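Side-chain contacts in hypothetical protein EF0006 (Enterococcus faecalis, PDB 2GMQ), which is of unknown function but belongs to the PrgU-like family and may take part in the pheromone response of an enterococcal plasmid: residues A[16-21]-A[51-56]; A[42-47]-A[93-98]; A[63-68]-A[72-77]. All coordinates share one frame; numbering follows the deposited sequence.

Contact 1 (A[16-21]-A[51-56]); sequences IAIQEK and KQITEE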
ATOM      1  N   ILE A  16      16.276  -3.632 -19.049  1.00 28.86           N
ATOM      2  CA  ILE A  16      16.275  -3.050 -17.723  1.00 30.65           C
ATOM      3  C   ILE A  16      15.131  -3.691 -16.936  1.00 31.32           C
ATOM      4  O   ILE A  16      14.021  -3.889 -17.515  1.00 31.97           O
ATOM      5  CB  ILE A  16      16.132  -1.506 -17.760  1.00 30.30           C
ATOM      6  CG1 ILE A  16      16.128  -0.999 -16.296  1.00 32.11           C
ATOM      7  CG2 ILE A  16      14.739  -1.106 -18.306  1.00 30.64           C
ATOM      8  CD1 ILE A  16      16.325   0.538 -16.098  1.00 32.75           C
ATOM      9  N   ALA A  17      15.401  -4.077 -15.668  1.00 31.46           N
ATOM     10  CA  ALA A  17      14.373  -4.663 -14.835  1.00 28.88           C
ATOM     11  C   ALA A  17      13.706  -3.483 -14.082  1.00 30.30           C
ATOM     12  O   ALA A  17      14.422  -2.581 -13.585  1.00 30.11           O
ATOM     13  CB  ALA A  17      14.962  -5.635 -13.840  1.00 30.26           C
ATOM     14  N   ILE A  18      12.378  -3.485 -14.028  1.00 29.07           N
ATOM     15  CA  ILE A  18      11.685  -2.550 -13.138  1.00 30.86           C
ATOM     16  C   ILE A  18      10.626  -3.290 -12.359  1.00 29.93           C
ATOM     17  O   ILE A  18       9.868  -4.130 -12.944  1.00 29.99           O
ATOM     18  CB  ILE A  18      11.066  -1.418 -13.996  1.00 30.33           C
ATOM     19  CG1 ILE A  18      12.061  -0.774 -14.947  1.00 33.81           C
ATOM     20  CG2 ILE A  18      10.319  -0.413 -13.103  1.00 30.87           C
ATOM     21  CD1 ILE A  18      11.529   0.399 -15.754  1.00 34.92           C
ATOM     22  N   GLN A  19      10.596  -3.113 -11.037  1.00 28.92           N
ATOM     23  CA  GLN A  19       9.552  -3.709 -10.200  1.00 29.53           C
ATOM     24  C   GLN A  19       8.187  -3.179 -10.593  1.00 29.26           C
ATOM     25  O   GLN A  19       7.982  -2.019 -10.869  1.00 28.92           O
ATOM     26  CB  GLN A  19       9.803  -3.560  -8.692  1.00 28.89           C
ATOM     27  CG  GLN A  19      10.089  -2.149  -8.259  1.00 31.21           C
ATOM     28  CD  GLN A  19      10.413  -2.032  -6.771  1.00 30.19           C
ATOM     29  OE1 GLN A  19      10.390  -3.024  -6.010  1.00 30.63           O
ATOM     30  NE2 GLN A  19      10.527  -0.775  -6.312  1.00 31.27           N
ATOM     31  N   GLU A  20       7.277  -4.119 -10.785  1.00 29.94           N
ATOM     32  CA  GLU A  20       5.939  -3.790 -11.213  1.00 31.93           C
ATOM     33  C   GLU A  20       5.293  -2.660 -10.372  1.00 29.40           C
ATOM     34  O   GLU A  20       4.485  -1.866 -10.898  1.00 32.81           O
ATOM     35  CB  GLU A  20       5.079  -5.049 -11.113  1.00 32.10           C
ATOM     36  CG  GLU A  20       3.748  -4.895 -11.758  1.00 35.30           C
ATOM     37  CD  GLU A  20       2.666  -4.445 -10.767  1.00 39.75           C
ATOM     38  OE1 GLU A  20       2.879  -4.234  -9.537  1.00 34.79           O
ATOM     39  OE2 GLU A  20       1.537  -4.311 -11.229  1.00 42.26           O
ATOM     40  N   LYS A  21       5.552  -2.578  -9.038  1.00 28.44           N
ATOM     41  CA  LYS A  21       4.903  -1.597  -8.195  1.00 28.82           C
ATOM     42  C   LYS A  21       5.280  -0.170  -8.548  1.00 29.09           C
ATOM     43  O   LYS A  21       4.671   0.767  -8.026  1.00 29.29           O
ATOM     44  CB  LYS A  21       5.192  -1.874  -6.705  1.00 28.09           C
ATOM     45  CG  LYS A  21       6.640  -1.883  -6.271  1.00 28.37           C
ATOM     46  CD  LYS A  21       6.870  -1.901  -4.786  1.00 33.20           C
ATOM     47  CE  LYS A  21       7.276  -3.261  -4.253  1.00 34.56           C
ATOM     48  NZ  LYS A  21       7.529  -3.292  -2.722  1.00 30.33           N
ATOM     49  N   LYS A  51      20.364   8.956 -12.809  1.00 21.98           N
ATOM     50  CA  LYS A  51      20.528   8.824 -14.250  1.00 23.13           C
ATOM     51  C   LYS A  51      20.357   7.363 -14.723  1.00 24.60           C
ATOM     52  O   LYS A  51      21.010   6.884 -15.662  1.00 24.34           O
ATOM     53  CB  LYS A  51      21.907   9.456 -14.607  1.00 24.10           C
ATOM     54  CG  LYS A  51      22.141  10.849 -14.040  1.00 27.93           C
ATOM     55  CD  LYS A  51      21.077  11.796 -14.568  1.00 33.31           C
ATOM     56  CE  LYS A  51      21.116  13.255 -13.964  1.00 32.45           C
ATOM     57  NZ  LYS A  51      21.179  13.485 -12.446  1.00 34.40           N
ATOM     58  N   GLN A  52      19.446   6.644 -14.060  1.00 23.11           N
ATOM     59  CA  GLN A  52      19.256   5.228 -14.354  1.00 24.63           C
ATOM     60  C   GLN A  52      18.606   5.118 -15.723  1.00 25.06           C
ATOM     61  O   GLN A  52      19.067   4.357 -16.579  1.00 25.91           O
ATOM     62  CB  GLN A  52      18.450   4.563 -13.254  1.00 24.90           C
ATOM     63  CG  GLN A  52      18.236   3.112 -13.694  1.00 25.07           C
ATOM     64  CD  GLN A  52      17.685   2.288 -12.595  1.00 25.32           C
ATOM     65  OE1 GLN A  52      16.999   2.782 -11.745  1.00 24.11           O
ATOM     66  NE2 GLN A  52      18.007   0.991 -12.615  1.00 26.64           N
ATOM     67  N   ILE A  53      17.594   5.944 -15.967  1.00 24.58           N
ATOM     68  CA  ILE A  53      17.031   6.137 -17.281  1.00 26.28           C
ATOM     69  C   ILE A  53      17.013   7.626 -17.475  1.00 27.63           C
ATOM     70  O   ILE A  53      16.714   8.390 -16.507  1.00 29.61           O
ATOM     71  CB  ILE A  53      15.593   5.594 -17.411  1.00 27.77           C
ATOM     72  CG1 ILE A  53      15.573   4.096 -17.040  1.00 26.64           C
ATOM     73  CG2 ILE A  53      15.053   5.717 -18.882  1.00 27.28           C
ATOM     74  CD1 ILE A  53      14.182   3.516 -16.983  1.00 26.67           C
ATOM     75  N   THR A  54      17.384   8.031 -18.675  1.00 26.35           N
ATOM     76  CA  THR A  54      17.487   9.459 -19.001  1.00 27.23           C
ATOM     77  C   THR A  54      16.925   9.717 -20.364  1.00 28.09           C
ATOM     78  O   THR A  54      16.799   8.808 -21.160  1.00 27.86           O
ATOM     79  CB  THR A  54      18.961   9.911 -19.075  1.00 27.78           C
ATOM     80  OG1 THR A  54      19.627   9.217 -20.147  1.00 28.93           O
ATOM     81  CG2 THR A  54      19.692   9.783 -17.738  1.00 26.76           C
ATOM     82  N   GLU A  55      16.665  10.990 -20.678  1.00 29.19           N
ATOM     83  CA  GLU A  55      16.216  11.347 -22.011  1.00 30.29           C
ATOM     84  C   GLU A  55      17.206  10.860 -23.064  1.00 29.48           C
ATOM     85  O   GLU A  55      16.759  10.349 -24.110  1.00 28.31           O
ATOM     86  CB  GLU A  55      15.930  12.861 -22.118  1.00 31.44           C
ATOM     87  CG  GLU A  55      14.465  13.121 -22.634  1.00 38.65           C
ATOM     88  CD  GLU A  55      13.692  14.202 -21.804  1.00 45.87           C
ATOM     89  OE1 GLU A  55      13.994  14.400 -20.594  1.00 49.77           O
ATOM     90  OE2 GLU A  55      12.758  14.838 -22.364  1.00 49.20           O
ATOM     91  N   GLU A  56      18.518  10.944 -22.775  1.00 29.28           N
ATOM     92  CA  GLU A  56      19.506  10.536 -23.774  0.50 29.40           C
ATOM     93  C   GLU A  56      19.593   9.019 -23.966  1.00 29.99           C
ATOM     94  O   GLU A  56      19.827   8.559 -25.089  1.00 30.31           O
ATOM     95  CB  GLU A  56      20.902  11.166 -23.551  0.50 29.76           C
ATOM     96  CG  GLU A  56      21.967  10.712 -24.592  0.50 30.38           C
ATOM     97  CD  GLU A  56      21.494  10.941 -26.123  0.50 31.82           C
ATOM     98  OE1 GLU A  56      20.481  10.253 -26.624  0.50 33.23           O
ATOM     99  OE2 GLU A  56      22.166  11.786 -26.855  0.50 33.51           O
TER
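Gln52 runs its amide end past Ile16, and its OE1 takes a hydrogen bond from Arg43 NH2. That bond holds the far end of the glutamine. The near end is fixed by a Schellman motif, which ends helix 41-50. There Gln52 N bonds to Met47 O and Lys51 N to Trp48 O, with Lys51 at positive phi. The turn brings residues 52 and 53 over strand 15-19, an outer strand, within this chain, of a three-stranded mixed sheet. No hydrogen bond joins the two segments, and they meet through van der Waals contacts. Ile16 CD1 lies 3.8 Å from Ile53 CG1. Gln52 NE2 is 3.9 Å from Ile16 CD1, a plain van der Waals contact. Ile16 reaches this far because CG1 is anti to the backbone N (chi1 179°) and the chain then stays extended. The side chains of Ile16 and Ile53 cross obliquely. Ile61 touches Ile16 and Ile53, and the selenomethionine Met47 packs on Ile18 and Ile53. Across a subunit boundary, Asn50 of the second subunit hydrogen-bonds Ala17 N and packs on Ile16 and Gln52. The remaining contact is methyl to methyl: Ile18 CD1 comes within 4.3 Å of Ile53 CD1.

Contact 2 (A[42-47]-A[93-98]); sequences TRAMEM and NVPVFF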
ATOM      1  N   THR A  42       7.536   8.904  -7.908  1.00 27.87           N
ATOM      2  CA  THR A  42       8.651   8.789  -6.913  1.00 27.62           C
ATOM      3  C   THR A  42       9.861   8.063  -7.525  1.00 26.24           C
ATOM      4  O   THR A  42      10.987   8.549  -7.477  1.00 24.08           O
ATOM      5  CB  THR A  42       8.178   8.042  -5.660  1.00 29.04           C
ATOM      6  OG1 THR A  42       7.065   8.804  -5.117  1.00 30.10           O
ATOM      7  CG2 THR A  42       9.296   8.136  -4.582  1.00 24.29           C
ATOM      8  N   ARG A  43       9.575   6.954  -8.155  1.00 25.20           N
ATOM      9  CA  ARG A  43      10.623   6.160  -8.839  1.00 22.25           C
ATOM     10  C   ARG A  43      11.252   7.051  -9.947  1.00 23.02           C
ATOM     11  O   ARG A  43      12.456   7.008 -10.149  1.00 22.29           O
ATOM     12  CB  ARG A  43      10.105   4.837  -9.415  1.00 23.82           C
ATOM     13  CG  ARG A  43      11.350   3.974 -10.030  1.00 22.73           C
ATOM     14  CD  ARG A  43      12.416   3.701  -8.930  1.00 24.14           C
ATOM     15  NE  ARG A  43      13.585   3.010  -9.497  1.00 23.85           N
ATOM     16  CZ  ARG A  43      13.646   1.690  -9.798  1.00 26.68           C
ATOM     17  NH1 ARG A  43      12.587   0.924  -9.641  1.00 23.50           N
ATOM     18  NH2 ARG A  43      14.750   1.183 -10.358  1.00 24.95           N
ATOM     19  N   ALA A  44      10.458   7.818 -10.695  1.00 22.98           N
ATOM     20  CA  ALA A  44      11.054   8.633 -11.778  1.00 23.47           C
ATOM     21  C   ALA A  44      12.055   9.646 -11.194  1.00 23.13           C
ATOM     22  O   ALA A  44      13.118   9.907 -11.812  1.00 23.93           O
ATOM     23  CB  ALA A  44      10.039   9.326 -12.568  1.00 24.46           C
HETATM   24  N   MSE A  45      11.710  10.235 -10.030  1.00 22.69           N
HETATM   25  CA  MSE A  45      12.614  11.175  -9.397  0.50 23.58           C
HETATM   26  C   MSE A  45      13.883  10.472  -8.956  1.00 22.93           C
HETATM   27  O   MSE A  45      14.964  10.956  -9.215  1.00 22.04           O
HETATM   28  CB  MSE A  45      11.946  11.879  -8.229  0.50 24.06           C
HETATM   29  CG  MSE A  45      12.838  12.973  -7.648  0.50 26.24           C
HETATM   30 SE   MSE A  45      13.112  14.552  -8.853  0.50 38.35          SE
HETATM   31  CE  MSE A  45      11.427  15.475  -8.419  0.50 36.75           C
ATOM     32  N   GLU A  46      13.761   9.315  -8.327  1.00 22.82           N
ATOM     33  CA  GLU A  46      14.936   8.517  -8.027  1.00 22.67           C
ATOM     34  C   GLU A  46      15.787   8.265  -9.277  1.00 22.74           C
ATOM     35  O   GLU A  46      16.989   8.450  -9.176  1.00 22.92           O
ATOM     36  CB  GLU A  46      14.479   7.183  -7.376  1.00 21.27           C
ATOM     37  CG  GLU A  46      15.590   6.437  -6.707  1.00 21.63           C
ATOM     38  CD  GLU A  46      15.325   4.933  -6.835  1.00 23.89           C
ATOM     39  OE1 GLU A  46      14.852   4.399  -5.817  1.00 24.85           O
ATOM     40  OE2 GLU A  46      15.610   4.357  -7.930  1.00 24.44           O
HETATM   41  N   MSE A  47      15.195   7.838 -10.423  1.00 23.08           N
HETATM   42  CA  MSE A  47      15.931   7.496 -11.609  1.00 23.53           C
HETATM   43  C   MSE A  47      16.575   8.780 -12.148  1.00 23.18           C
HETATM   44  O   MSE A  47      17.716   8.704 -12.682  1.00 23.46           O
HETATM   45  CB  MSE A  47      15.010   6.891 -12.665  1.00 20.24           C
HETATM   46  CG  MSE A  47      14.473   5.585 -12.154  1.00 19.98           C
HETATM   47 SE   MSE A  47      13.406   4.901 -13.668  1.00 37.71          SE
HETATM   48  CE  MSE A  47      13.504   2.941 -13.236  1.00 25.80           C
ATOM     49  N   ASN A  93       9.272  15.117 -15.302  1.00 36.03           N
ATOM     50  CA  ASN A  93       8.727  14.246 -16.379  1.00 34.52           C
ATOM     51  C   ASN A  93       9.132  12.827 -16.143  1.00 32.70           C
ATOM     52  O   ASN A  93      10.188  12.547 -15.556  1.00 31.98           O
ATOM     53  CB  ASN A  93       9.201  14.602 -17.769  1.00 34.53           C
ATOM     54  CG  ASN A  93       8.976  16.064 -18.076  1.00 36.95           C
ATOM     55  OD1 ASN A  93       7.863  16.589 -17.910  1.00 38.76           O
ATOM     56  ND2 ASN A  93      10.041  16.742 -18.470  1.00 40.75           N
ATOM     57  N   VAL A  94       8.310  11.926 -16.658  1.00 29.81           N
ATOM     58  CA  VAL A  94       8.476  10.520 -16.323  1.00 28.64           C
ATOM     59  C   VAL A  94       8.560   9.686 -17.614  1.00 27.89           C
ATOM     60  O   VAL A  94       7.945  10.056 -18.609  1.00 26.82           O
ATOM     61  CB  VAL A  94       7.310  10.013 -15.414  1.00 29.49           C
ATOM     62  CG1 VAL A  94       7.119  10.868 -14.162  1.00 29.58           C
ATOM     63  CG2 VAL A  94       6.015   9.853 -16.150  1.00 30.58           C
ATOM     64  N   PRO A  95       9.378   8.599 -17.612  1.00 27.44           N
ATOM     65  CA  PRO A  95       9.544   7.715 -18.791  1.00 26.50           C
ATOM     66  C   PRO A  95       8.290   6.869 -19.043  1.00 27.13           C
ATOM     67  O   PRO A  95       7.722   6.361 -18.072  1.00 25.61           O
ATOM     68  CB  PRO A  95      10.664   6.745 -18.383  1.00 28.58           C
ATOM     69  CG  PRO A  95      11.141   7.118 -17.090  1.00 31.60           C
ATOM     70  CD  PRO A  95      10.293   8.253 -16.509  1.00 27.09           C
ATOM     71  N   VAL A  96       7.967   6.626 -20.336  1.00 27.50           N
ATOM     72  CA  VAL A  96       6.866   5.781 -20.737  1.00 27.34           C
ATOM     73  C   VAL A  96       7.429   4.833 -21.797  1.00 27.48           C
ATOM     74  O   VAL A  96       8.195   5.296 -22.698  1.00 25.90           O
ATOM     75  CB  VAL A  96       5.774   6.646 -21.406  1.00 29.09           C
ATOM     76  CG1 VAL A  96       4.654   5.807 -21.982  1.00 28.10           C
ATOM     77  CG2 VAL A  96       5.317   7.777 -20.444  1.00 32.17           C
ATOM     78  N   PHE A  97       7.002   3.570 -21.706  1.00 27.44           N
ATOM     79  CA  PHE A  97       7.446   2.572 -22.732  1.00 28.18           C
ATOM     80  C   PHE A  97       6.219   1.968 -23.358  1.00 29.86           C
ATOM     81  O   PHE A  97       5.234   1.704 -22.640  1.00 30.38           O
ATOM     82  CB  PHE A  97       8.224   1.448 -22.077  1.00 29.82           C
ATOM     83  CG  PHE A  97       9.516   1.924 -21.492  1.00 27.25           C
ATOM     84  CD1 PHE A  97      10.675   1.985 -22.294  1.00 28.60           C
ATOM     85  CD2 PHE A  97       9.570   2.283 -20.110  1.00 30.11           C
ATOM     86  CE1 PHE A  97      11.911   2.445 -21.783  1.00 28.14           C
ATOM     87  CE2 PHE A  97      10.810   2.753 -19.566  1.00 32.21           C
ATOM     88  CZ  PHE A  97      11.970   2.826 -20.378  1.00 29.86           C
ATOM     89  N   PHE A  98       6.310   1.717 -24.657  1.00 28.16           N
ATOM     90  CA  PHE A  98       5.178   1.102 -25.359  1.00 26.90           C
ATOM     91  C   PHE A  98       5.531  -0.338 -25.553  1.00 26.68           C
ATOM     92  O   PHE A  98       6.607  -0.657 -26.068  1.00 29.45           O
ATOM     93  CB  PHE A  98       4.873   1.754 -26.669  1.00 28.86           C
ATOM     94  CG  PHE A  98       4.286   3.169 -26.501  1.00 30.89           C
ATOM     95  CD1 PHE A  98       2.917   3.372 -26.647  1.00 30.76           C
ATOM     96  CD2 PHE A  98       5.093   4.201 -26.092  1.00 30.18           C
ATOM     97  CE1 PHE A  98       2.359   4.664 -26.463  1.00 33.75           C
ATOM     98  CE2 PHE A  98       4.577   5.547 -25.895  1.00 32.95           C
ATOM     99  CZ  PHE A  98       3.206   5.770 -26.069  1.00 34.36           C
TER
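Ala44 meets Val94 and Pro95 through a single methyl group. The contact is apolar, and no hydrogen bond links the segments. Ala44 CB sits 3.7 Å from Val94 CG1 and 4.1 Å from Pro95 CD. Val94 presents CG1 because this branch is anti to the carbonyl carbon (chi1 -54°). Pro95 brings the CD corner of its ring. Ala44 CB also lies 4.4 Å from Asn93 O, a looser approach. The small alanine lets the backbones come close, with the CA atoms of Ala44 and Val94 5.6 Å apart. In the fold, helix 41-50 rests here against the start of strand 94-98, an inner strand of the four-stranded antiparallel sheet. Pro95 also packs between neighbours on the two flanking strands, Leu39 and Tyr84.

The charged contacts belong to another side of the helix. Arg43 NE and Glu46 OE2 form a salt bridge of 2.9 Å, although the hydrogen bond within it is weak, bent to 119°. Arg43 NH1 pairs with Asp22, and NH2 also reaches Glu46 of the second subunit. Glu46 OE2 in turn meets Arg43 of that subunit, so Arg43 and Glu46 pair reciprocally across the subunit interface. One face of the Arg43 guanidinium carries the methyl CE of selenomethionine Met47, 3.5 Å above the plane and displaced toward the rim.

Contact 3 (A[63-68]-A[72-77]); sequences TLNIIK and SLALEV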
ATOM      1  N   THR A  63      14.004  -4.106 -23.915  1.00 26.58           N
ATOM      2  CA  THR A  63      13.290  -5.058 -23.091  1.00 27.66           C
ATOM      3  C   THR A  63      13.154  -4.549 -21.647  1.00 29.02           C
ATOM      4  O   THR A  63      14.146  -4.057 -21.041  1.00 28.13           O
ATOM      5  CB  THR A  63      14.142  -6.351 -23.028  1.00 31.22           C
ATOM      6  OG1 THR A  63      14.357  -6.788 -24.369  1.00 34.29           O
ATOM      7  CG2 THR A  63      13.353  -7.438 -22.259  1.00 33.50           C
ATOM      8  N   LEU A  64      11.936  -4.639 -21.130  1.00 27.93           N
ATOM      9  CA  LEU A  64      11.700  -4.379 -19.683  0.50 28.20           C
ATOM     10  C   LEU A  64      11.465  -5.729 -19.042  1.00 29.92           C
ATOM     11  O   LEU A  64      10.634  -6.540 -19.544  1.00 30.98           O
ATOM     12  CB  LEU A  64      10.451  -3.547 -19.426  0.50 27.80           C
ATOM     13  CG  LEU A  64      10.328  -2.186 -20.056  0.50 25.52           C
ATOM     14  CD1 LEU A  64       9.082  -1.480 -19.530  0.50 24.51           C
ATOM     15  CD2 LEU A  64      11.613  -1.318 -19.924  0.50 25.54           C
ATOM     16  N   ASN A  65      12.219  -5.978 -17.958  1.00 27.87           N
ATOM     17  CA  ASN A  65      12.012  -7.196 -17.148  1.00 29.76           C
ATOM     18  C   ASN A  65      11.154  -6.814 -15.925  1.00 29.56           C
ATOM     19  O   ASN A  65      11.675  -6.217 -14.948  1.00 29.35           O
ATOM     20  CB  ASN A  65      13.360  -7.763 -16.774  1.00 29.84           C
ATOM     21  CG  ASN A  65      13.293  -9.115 -16.124  1.00 33.53           C
ATOM     22  OD1 ASN A  65      12.255  -9.800 -16.152  1.00 39.32           O
ATOM     23  ND2 ASN A  65      14.430  -9.553 -15.550  1.00 36.24           N
ATOM     24  N   ILE A  66       9.858  -7.126 -15.973  1.00 30.01           N
ATOM     25  CA  ILE A  66       8.946  -6.730 -14.909  1.00 31.80           C
ATOM     26  C   ILE A  66       9.069  -7.673 -13.734  1.00 32.01           C
ATOM     27  O   ILE A  66       8.988  -8.894 -13.903  1.00 29.56           O
ATOM     28  CB  ILE A  66       7.429  -6.549 -15.418  1.00 31.44           C
ATOM     29  CG1 ILE A  66       7.485  -5.391 -16.461  1.00 36.76           C
ATOM     30  CG2 ILE A  66       6.547  -6.260 -14.245  1.00 31.60           C
ATOM     31  CD1 ILE A  66       6.216  -5.138 -17.203  1.00 40.41           C
ATOM     32  N   ILE A  67       9.319  -7.099 -12.564  1.00 29.68           N
ATOM     33  CA  ILE A  67       9.577  -7.901 -11.354  1.00 31.94           C
ATOM     34  C   ILE A  67       8.453  -7.761 -10.329  1.00 30.95           C
ATOM     35  O   ILE A  67       8.077  -6.612  -9.967  1.00 30.66           O
ATOM     36  CB  ILE A  67      10.911  -7.316 -10.591  1.00 31.95           C
ATOM     37  CG1 ILE A  67      12.139  -7.151 -11.527  1.00 35.18           C
ATOM     38  CG2 ILE A  67      11.209  -8.215  -9.369  1.00 34.34           C
ATOM     39  CD1 ILE A  67      12.350  -8.583 -12.285  1.00 32.02           C
ATOM     40  N   LYS A  68       7.988  -8.879  -9.739  1.00 30.53           N
ATOM     41  CA  LYS A  68       6.934  -8.807  -8.720  1.00 31.83           C
ATOM     42  C   LYS A  68       6.721 -10.156  -8.098  1.00 31.90           C
ATOM     43  O   LYS A  68       6.697 -11.177  -8.822  1.00 30.86           O
ATOM     44  CB  LYS A  68       5.636  -8.356  -9.326  1.00 29.83           C
ATOM     45  CG  LYS A  68       4.461  -8.436  -8.368  1.00 34.00           C
ATOM     46  CD  LYS A  68       3.320  -7.725  -8.974  1.00 35.04           C
ATOM     47  CE  LYS A  68       2.137  -7.807  -7.950  1.00 40.31           C
ATOM     48  NZ  LYS A  68       1.040  -6.993  -8.459  1.00 45.45           N
ATOM     49  N   SER A  72       9.453 -12.883 -12.548  1.00 33.14           N
ATOM     50  CA  SER A  72       9.960 -11.954 -13.548  0.50 32.26           C
ATOM     51  C   SER A  72       9.367 -12.237 -14.940  1.00 32.33           C
ATOM     52  O   SER A  72       9.098 -13.413 -15.339  1.00 33.35           O
ATOM     53  CB  SER A  72      11.500 -11.985 -13.583  0.50 31.61           C
ATOM     54  OG  SER A  72      11.966 -13.236 -14.041  0.50 29.77           O
ATOM     55  N   LEU A  73       9.096 -11.193 -15.709  1.00 30.81           N
ATOM     56  CA  LEU A  73       8.480 -11.361 -17.073  1.00 29.88           C
ATOM     57  C   LEU A  73       9.183 -10.368 -17.973  1.00 31.03           C
ATOM     58  O   LEU A  73       9.045  -9.149 -17.760  1.00 30.67           O
ATOM     59  CB  LEU A  73       6.994 -10.960 -17.125  1.00 31.38           C
ATOM     60  CG  LEU A  73       6.275 -11.272 -18.473  1.00 34.41           C
ATOM     61  CD1 LEU A  73       6.559 -12.644 -19.014  1.00 35.49           C
ATOM     62  CD2 LEU A  73       4.779 -11.067 -18.164  1.00 38.31           C
ATOM     63  N   ALA A  74       9.945 -10.872 -18.950  1.00 28.16           N
ATOM     64  CA  ALA A  74      10.568  -9.938 -19.921  1.00 28.51           C
ATOM     65  C   ALA A  74       9.622  -9.585 -21.054  1.00 29.00           C
ATOM     66  O   ALA A  74       9.027 -10.516 -21.715  1.00 30.33           O
ATOM     67  CB  ALA A  74      11.887 -10.625 -20.538  1.00 28.93           C
ATOM     68  N   LEU A  75       9.545  -8.288 -21.384  1.00 26.81           N
ATOM     69  CA  LEU A  75       8.631  -7.793 -22.432  1.00 27.79           C
ATOM     70  C   LEU A  75       9.422  -6.876 -23.326  1.00 28.27           C
ATOM     71  O   LEU A  75      10.116  -6.001 -22.820  1.00 29.62           O
ATOM     72  CB  LEU A  75       7.422  -6.997 -21.826  1.00 29.10           C
ATOM     73  CG  LEU A  75       6.472  -7.892 -20.990  1.00 29.57           C
ATOM     74  CD1 LEU A  75       5.457  -6.876 -20.318  1.00 30.33           C
ATOM     75  CD2 LEU A  75       5.741  -9.011 -21.695  1.00 29.76           C
ATOM     76  N   GLU A  76       9.384  -7.120 -24.643  1.00 27.59           N
ATOM     77  CA  GLU A  76      10.052  -6.193 -25.561  0.50 27.51           C
ATOM     78  C   GLU A  76       9.191  -4.939 -25.666  1.00 27.35           C
ATOM     79  O   GLU A  76       7.935  -5.020 -25.595  1.00 25.74           O
ATOM     80  CB  GLU A  76      10.210  -6.794 -26.953  0.50 26.87           C
ATOM     81  CG  GLU A  76      10.853  -8.177 -26.993  0.50 27.90           C
ATOM     82  CD  GLU A  76      11.088  -8.586 -28.408  0.50 29.08           C
ATOM     83  OE1 GLU A  76      10.092  -8.901 -29.079  0.50 28.37           O
ATOM     84  OE2 GLU A  76      12.254  -8.563 -28.858  0.50 26.34           O
ATOM     85  N   VAL A  77       9.868  -3.817 -25.835  1.00 28.12           N
ATOM     86  CA  VAL A  77       9.255  -2.517 -26.098  1.00 27.59           C
ATOM     87  C   VAL A  77       9.545  -2.098 -27.534  1.00 28.88           C
ATOM     88  O   VAL A  77      10.354  -2.740 -28.218  1.00 27.95           O
ATOM     89  CB  VAL A  77       9.776  -1.433 -25.092  1.00 27.61           C
ATOM     90  CG1 VAL A  77       9.537  -1.945 -23.619  1.00 31.42           C
ATOM     91  CG2 VAL A  77      11.287  -1.114 -25.376  1.00 25.30           C
TER
HETATM   92  O   HOH W   1      12.701 -12.471 -17.022  1.00 39.96           O
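Ile66 and Leu75 meet on the tightly packed face of this strand pair. Ile66 CD1 lies 3.6 Å from Leu75 CD1, and the two side chains run at a slant to each other. Next along, in the conformer of Leu64 described here, Leu64 CG lies 3.7 Å from Val77 CG1, with the side chains crossing at about a right angle. Leu73 shares this face, and helix 105-112 adds Phe112 against Ile66 and Leu73.

The backbones form a beta hairpin, with strands 63-68 and 71-76 antiparallel. Leu64 with Leu75 and Ile66 with Leu73 are the hydrogen-bonded pairs. Leu64 N bonds to Leu75 O at 2.8 Å, and Leu75 N returns a bond to Leu64 O. Ile66 N bonds to Leu73 O, and Leu73 N to Ile66 O.

On the other face the solvent side is at Ala74 and Glu76, which are exposed, while Asn65 and Ile67 are buried. Thr63 CG2 touches Ala74 CB at 3.9 Å. Ile67 CD1 lies 3.7 Å from Ser72 CB. Asn65 turns CG anti to its backbone N (chi1 -171°), which brings OD1 within 3.5 Å of Ser72 CB. A water donates to Asn65 OD1 at 2.8 Å; its link to Ser72 OG is tentative. Tyr49 of the second subunit packs on both Asn65 and Ser72.

How the contacts relate
From the N terminus, strand 15-19 comes first, and contact 1 closes the loop from it to residues 51-56. Contact 2 starts inside that loop, on helix 41-50, and ends on strand 94-98, so contacts 1 and 2 cross along the chain. Contact 3 follows contact 1 in series and is nested within the loop closed by contact 2. Strands 15-19 and 63-68 are parallel neighbours, which puts contacts 1 and 3 on one sheet. Contact 2 ties the helix to the other sheet. The end of helix 41-50 leads straight into residues 51-56, so contacts 1 and 2 share the helix end. Phe97 packs on Leu64 and Val77, joining contact 2 to contact 3.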